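Local coordinates for SusD-like carbohydrate binding protein (Bacteroides vulgatus, PDB 3LEW), which probably binds carbohydrate at the outer membrane, as a SusD-family protein thought to take part in nutrient capture, at residues A[269-274]-A[327-332]; A[282-287]-A[323-328]. All blocks are in the same frame, centred on the assembly; numbering follows the deposited sequence. Where two conformers were deposited one is given.

Overall arrangement
After the long run of helices in its first half and strand 59-61, the chain reaches the short helix 271-274 and then, after a brief connection, strand 286-288. It next runs through strand 306-309 into strand 321-326 and the loop after it. Interaction 1 joins 269-274 to 327-332 and closes the wider loop. Interaction 2 joins 282-287 to 323-328 and closes a narrower loop nested inside it. The two share Ser327 and Lys328, and the hydroxyls of Tyr269 and Tyr283 probably hydrogen-bond. Interaction 1 ties the helix to the loop between strands 321-326 and 341-345. Interaction 2 ties strand 286-288 to strand 321-326 of the mixed sheet.

Interaction 1: residues A[269-274]-A[327-332]; sequences YQFHYL and SKFRFR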
# COMPACT_ATOMS: atom_id res chain seq x y z
N TYR A 269 -2.35 -15.49 -4.15
CA TYR A 269 -3.69 -15.80 -3.66
C TYR A 269 -4.52 -14.52 -3.48
O TYR A 269 -5.76 -14.55 -3.62
CB TYR A 269 -3.61 -16.62 -2.35
CG TYR A 269 -4.89 -17.33 -2.00
CD1 TYR A 269 -5.90 -16.68 -1.27
CD2 TYR A 269 -5.10 -18.65 -2.36
CE1 TYR A 269 -7.09 -17.34 -0.91
CE2 TYR A 269 -6.28 -19.32 -2.03
CZ TYR A 269 -7.26 -18.64 -1.28
OH TYR A 269 -8.42 -19.27 -0.93
N GLN A 270 -3.87 -13.40 -3.24
CA GLN A 270 -4.61 -12.15 -3.11
C GLN A 270 -5.28 -11.64 -4.38
O GLN A 270 -6.20 -10.83 -4.31
CB GLN A 270 -3.80 -11.07 -2.47
CG GLN A 270 -2.67 -10.49 -3.28
CD GLN A 270 -1.57 -9.86 -2.31
OE1 GLN A 270 -1.68 -8.70 -1.94
NE2 GLN A 270 -0.47 -10.61 -1.99
N PHE A 271 -4.87 -12.15 -5.55
CA PHE A 271 -5.64 -11.94 -6.78
C PHE A 271 -7.04 -12.58 -6.74
O PHE A 271 -7.93 -12.17 -7.50
CB PHE A 271 -4.83 -12.39 -8.02
CG PHE A 271 -3.84 -11.33 -8.53
CD1 PHE A 271 -2.60 -11.17 -7.93
CD2 PHE A 271 -4.19 -10.49 -9.55
CE1 PHE A 271 -1.72 -10.19 -8.38
CE2 PHE A 271 -3.30 -9.51 -10.01
CZ PHE A 271 -2.06 -9.36 -9.41
N HIS A 272 -7.28 -13.55 -5.87
CA HIS A 272 -8.64 -14.02 -5.68
C HIS A 272 -9.60 -12.96 -5.13
O HIS A 272 -10.82 -13.08 -5.30
CB HIS A 272 -8.69 -15.29 -4.85
CG HIS A 272 -8.14 -16.50 -5.53
ND1 HIS A 272 -8.68 -17.01 -6.69
CD2 HIS A 272 -7.12 -17.32 -5.18
CE1 HIS A 272 -8.02 -18.11 -7.02
NE2 HIS A 272 -7.06 -18.30 -6.14
N TYR A 273 -9.05 -11.94 -4.49
CA TYR A 273 -9.78 -10.76 -3.96
C TYR A 273 -9.81 -9.64 -5.02
O TYR A 273 -10.87 -9.02 -5.28
CB TYR A 273 -9.15 -10.28 -2.63
CG TYR A 273 -8.97 -11.42 -1.64
CD1 TYR A 273 -10.07 -12.09 -1.14
CD2 TYR A 273 -7.70 -11.83 -1.20
CE1 TYR A 273 -9.96 -13.16 -0.28
CE2 TYR A 273 -7.56 -12.91 -0.34
CZ TYR A 273 -8.68 -13.58 0.11
OH TYR A 273 -8.57 -14.66 0.97
N LEU A 274 -8.65 -9.37 -5.60
CA LEU A 274 -8.48 -8.21 -6.51
C LEU A 274 -9.01 -8.41 -7.93
O LEU A 274 -9.38 -7.44 -8.58
CB LEU A 274 -7.02 -7.81 -6.62
CG LEU A 274 -6.29 -7.34 -5.37
CD1 LEU A 274 -4.85 -7.09 -5.69
CD2 LEU A 274 -7.00 -6.07 -4.84
N SER A 327 -11.13 -3.89 -14.37
CA SER A 327 -10.25 -4.83 -15.06
C SER A 327 -8.76 -4.64 -14.67
O SER A 327 -7.88 -5.40 -15.13
CB SER A 327 -10.45 -4.72 -16.56
OG SER A 327 -10.05 -3.44 -17.02
N LYS A 328 -8.46 -3.68 -13.79
CA LYS A 328 -7.06 -3.32 -13.48
C LYS A 328 -6.18 -4.52 -13.10
O LYS A 328 -5.11 -4.72 -13.70
CB LYS A 328 -7.03 -2.27 -12.36
CG LYS A 328 -5.67 -1.70 -12.04
CD LYS A 328 -5.78 -0.53 -11.08
CE LYS A 328 -4.42 -0.01 -10.71
NZ LYS A 328 -4.45 1.18 -9.80
N PHE A 329 -6.63 -5.29 -12.11
CA PHE A 329 -5.87 -6.43 -11.59
C PHE A 329 -6.49 -7.73 -12.13
O PHE A 329 -7.70 -7.98 -11.94
CB PHE A 329 -5.91 -6.50 -10.09
CG PHE A 329 -5.25 -5.35 -9.42
CD1 PHE A 329 -3.91 -5.38 -9.18
CD2 PHE A 329 -6.00 -4.26 -9.01
CE1 PHE A 329 -3.26 -4.32 -8.55
CE2 PHE A 329 -5.39 -3.20 -8.35
CZ PHE A 329 -3.99 -3.25 -8.13
N ARG A 330 -5.68 -8.51 -12.84
CA ARG A 330 -6.07 -9.84 -13.26
C ARG A 330 -4.98 -10.85 -13.05
O ARG A 330 -3.85 -10.53 -13.20
CB ARG A 330 -6.48 -9.85 -14.73
CG ARG A 330 -7.53 -8.83 -15.06
CD ARG A 330 -8.02 -8.90 -16.51
NE ARG A 330 -6.98 -8.87 -17.55
CZ ARG A 330 -6.42 -7.75 -18.01
NH1 ARG A 330 -6.75 -6.56 -17.51
NH2 ARG A 330 -5.52 -7.82 -18.98
N PHE A 331 -5.34 -12.08 -12.70
CA PHE A 331 -4.36 -13.15 -12.68
C PHE A 331 -3.58 -13.19 -13.99
O PHE A 331 -4.12 -13.02 -15.08
CB PHE A 331 -5.06 -14.53 -12.50
CG PHE A 331 -5.35 -14.90 -11.05
CD1 PHE A 331 -4.36 -15.47 -10.27
CD2 PHE A 331 -6.63 -14.72 -10.49
CE1 PHE A 331 -4.62 -15.83 -8.97
CE2 PHE A 331 -6.87 -15.06 -9.19
CZ PHE A 331 -5.88 -15.65 -8.44
N ARG A 332 -2.28 -13.40 -13.87
CA ARG A 332 -1.43 -13.63 -15.04
C ARG A 332 -1.63 -15.02 -15.59
O ARG A 332 -1.84 -15.21 -16.79
CB ARG A 332 0.04 -13.37 -14.71
CG ARG A 332 0.93 -13.49 -15.92
CD ARG A 332 2.35 -13.15 -15.59
NE ARG A 332 3.04 -14.28 -14.92
CZ ARG A 332 3.48 -14.28 -13.66
NH1 ARG A 332 3.28 -13.26 -12.88
NH2 ARG A 332 4.14 -15.31 -13.18
O HOH W 1 -9.24 -5.15 -10.32
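Phe331 lays one ring face under Phe271 CB, which sits almost over the ring centre, 3.4 Å from the centroid and 12° off the normal. This is a CH-pi contact. The same ring turns its edge to His272: Phe331 CZ stands over the middle of the imidazole face, and the planes meet at 59°. The pair is edge-to-face, with centroids 4.8 Å apart. His272 NE2 is hydrogen-bonded to Gln337. The rings of Phe271 and Phe331 are oblique, at 47°. Phe271, His272 and Phe331 thus form a buried aromatic cluster, which packs the short helix 271-274 against the loop between strands 321-326 and 341-345. Further along the Phe271 ring, CE2 lies 3.4 Å from Arg330 O and 4.0 Å from Phe329 CB. That carbonyl also accepts a hydrogen bond from Asn247. At the end of the helix, Leu274 CD1 lies over one face of Phe329, offset toward the rim and 4.2 Å from the centroid, in a second CH-pi contact. Leu274 CB and Phe329 CB touch beside it. A water lies 2.9 Å from Leu274 O, to which it probably donates, and accepts from Phe329 N at 3.2 Å, bridging the two backbones.

Interaction 2: residues A[282-287]-A[323-328]; sequences YYYSFN and WMRNSK
Tyr284 O lies in the plane of the Arg325 guanidinium, at its edge, 3.7 Å from Arg325 NH1. The amide of Asn287 approaches the same group obliquely, with the two planes 73° apart. One face of the guanidinium is covered from its own segment, with Trp323 CB over the centre, 3.6 Å above the plane. Asn287 OD1 takes a weak, bent hydrogen bond from Arg325 NH1 at 2.8 Å, with an angle of 125° at the hydrogen. Asn287 and Arg325 run side by side in the same direction. The arginine chain bends at chi2 (-59°), which brings its end back toward the asparagine. Arg325 NH2 forms a salt bridge with Asp311 and a hydrogen bond with Ala309 O, while the Asn287 bond to NH1 is only weak. Strand 321-326 belongs to a mixed sheet, and strand 286-288 pairs with 59-61 in a separate one, so this contact joins two sheets. Phe286 is the centre of an inverse gamma turn. Just after it, Asn287 ND2 donates to Tyr284 O at 3.1 Å, which ties the amide back to its own segment. The Trp323 and Asn287 side chains cross at about a right angle, with Trp323 CE3 3.9 Å from Asn287 ND2. Asn287 CB rests 3.5 Å from Met324 O. A water probably donates to Phe286 O and accepts from Asn326 N, linking the strands' backbones. Beyond it, Asn326 OD1 accepts from Lys328 N in an Asx turn.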
# COMPACT_ATOMS: atom_id res chain seq x y z
N TYR A 282 -11.63 -16.73 -7.11
CA TYR A 282 -12.43 -17.44 -6.15
C TYR A 282 -13.44 -16.52 -5.48
O TYR A 282 -14.50 -16.99 -5.09
CB TYR A 282 -11.55 -18.01 -5.01
CG TYR A 282 -10.75 -19.27 -5.33
CD1 TYR A 282 -10.90 -19.98 -6.52
CD2 TYR A 282 -9.86 -19.76 -4.40
CE1 TYR A 282 -10.15 -21.13 -6.76
CE2 TYR A 282 -9.09 -20.87 -4.64
CZ TYR A 282 -9.24 -21.56 -5.80
OH TYR A 282 -8.51 -22.70 -5.98
N TYR A 283 -13.09 -15.25 -5.26
CA TYR A 283 -13.89 -14.36 -4.40
C TYR A 283 -14.33 -13.04 -5.07
O TYR A 283 -15.38 -12.48 -4.70
CB TYR A 283 -13.15 -14.05 -3.08
CG TYR A 283 -12.59 -15.27 -2.41
CD1 TYR A 283 -13.44 -16.29 -1.98
CD2 TYR A 283 -11.21 -15.45 -2.26
CE1 TYR A 283 -12.94 -17.43 -1.41
CE2 TYR A 283 -10.71 -16.57 -1.68
CZ TYR A 283 -11.56 -17.57 -1.26
OH TYR A 283 -11.05 -18.73 -0.70
N TYR A 284 -13.58 -12.60 -6.07
CA TYR A 284 -13.94 -11.43 -6.90
C TYR A 284 -14.57 -10.32 -6.04
O TYR A 284 -15.64 -9.80 -6.37
CB TYR A 284 -14.87 -11.84 -8.06
CG TYR A 284 -15.85 -12.92 -7.74
CD1 TYR A 284 -15.50 -14.26 -7.85
CD2 TYR A 284 -17.16 -12.61 -7.33
CE1 TYR A 284 -16.40 -15.28 -7.54
CE2 TYR A 284 -18.05 -13.63 -7.01
CZ TYR A 284 -17.68 -14.94 -7.12
OH TYR A 284 -18.60 -15.96 -6.87
N SER A 285 -13.90 -9.96 -4.96
CA SER A 285 -14.58 -9.23 -3.87
C SER A 285 -14.29 -7.73 -3.80
O SER A 285 -15.11 -6.99 -3.25
CB SER A 285 -14.23 -9.87 -2.53
OG SER A 285 -12.81 -9.91 -2.35
N PHE A 286 -13.15 -7.32 -4.35
CA PHE A 286 -12.74 -5.88 -4.37
C PHE A 286 -13.40 -5.15 -5.52
O PHE A 286 -12.80 -4.91 -6.56
CB PHE A 286 -11.21 -5.75 -4.38
CG PHE A 286 -10.60 -5.79 -3.01
CD1 PHE A 286 -10.70 -6.93 -2.22
CD2 PHE A 286 -10.00 -4.69 -2.47
CE1 PHE A 286 -10.17 -6.98 -0.91
CE2 PHE A 286 -9.47 -4.74 -1.17
CZ PHE A 286 -9.57 -5.88 -0.41
N ASN A 287 -14.68 -4.82 -5.33
CA ASN A 287 -15.43 -4.17 -6.37
C ASN A 287 -15.35 -2.66 -6.18
O ASN A 287 -14.78 -2.17 -5.17
CB ASN A 287 -16.82 -4.72 -6.37
CG ASN A 287 -16.83 -6.20 -6.75
OD1 ASN A 287 -16.62 -6.53 -7.92
ND2 ASN A 287 -17.04 -7.08 -5.77
N TRP A 323 -22.15 -5.71 -10.18
CA TRP A 323 -21.32 -4.86 -9.36
C TRP A 323 -20.38 -4.14 -10.32
O TRP A 323 -20.14 -4.62 -11.43
CB TRP A 323 -20.50 -5.68 -8.37
CG TRP A 323 -21.28 -6.56 -7.42
CD1 TRP A 323 -22.12 -7.58 -7.73
CD2 TRP A 323 -21.27 -6.48 -5.99
NE1 TRP A 323 -22.64 -8.14 -6.61
CE2 TRP A 323 -22.11 -7.51 -5.52
CE3 TRP A 323 -20.60 -5.68 -5.07
CZ2 TRP A 323 -22.35 -7.72 -4.15
CZ3 TRP A 323 -20.82 -5.90 -3.69
CH2 TRP A 323 -21.68 -6.92 -3.26
N MSE A 324 -19.81 -3.02 -9.90
CA MSE A 324 -18.86 -2.31 -10.74
C MSE A 324 -17.48 -2.98 -10.57
O MSE A 324 -16.97 -3.07 -9.46
CB MSE A 324 -18.86 -0.81 -10.38
CG MSE A 324 -17.92 0.08 -11.25
SE MSE A 324 -18.62 0.50 -12.98
CE MSE A 324 -20.01 1.68 -12.40
N ARG A 325 -16.93 -3.46 -11.67
CA ARG A 325 -15.66 -4.13 -11.69
C ARG A 325 -14.59 -3.22 -12.21
O ARG A 325 -14.85 -2.29 -12.96
CB ARG A 325 -15.71 -5.36 -12.61
CG ARG A 325 -16.90 -6.23 -12.49
CD ARG A 325 -17.08 -6.81 -11.09
NE ARG A 325 -18.37 -7.49 -11.04
CZ ARG A 325 -18.73 -8.38 -10.12
NH1 ARG A 325 -17.93 -8.70 -9.11
NH2 ARG A 325 -19.93 -8.89 -10.15
N ASN A 326 -13.34 -3.48 -11.79
CA ASN A 326 -12.17 -2.88 -12.37
C ASN A 326 -11.35 -3.99 -13.05
O ASN A 326 -10.96 -4.94 -12.39
CB ASN A 326 -11.33 -2.19 -11.27
CG ASN A 326 -10.37 -1.16 -11.82
OD1 ASN A 326 -9.99 -1.19 -13.04
ND2 ASN A 326 -9.96 -0.22 -10.95
N SER A 327 -11.13 -3.89 -14.37
CA SER A 327 -10.25 -4.83 -15.06
C SER A 327 -8.76 -4.64 -14.67
O SER A 327 -7.88 -5.40 -15.13
CB SER A 327 -10.45 -4.72 -16.56
OG SER A 327 -10.05 -3.44 -17.02
N LYS A 328 -8.46 -3.68 -13.79
CA LYS A 328 -7.06 -3.32 -13.48
C LYS A 328 -6.18 -4.52 -13.10
O LYS A 328 -5.11 -4.72 -13.70
CB LYS A 328 -7.03 -2.27 -12.36
CG LYS A 328 -5.67 -1.70 -12.04
CD LYS A 328 -5.78 -0.53 -11.08
CE LYS A 328 -4.42 -0.01 -10.71
NZ LYS A 328 -4.45 1.18 -9.80
O HOH W 2 -12.27 -4.89 -9.30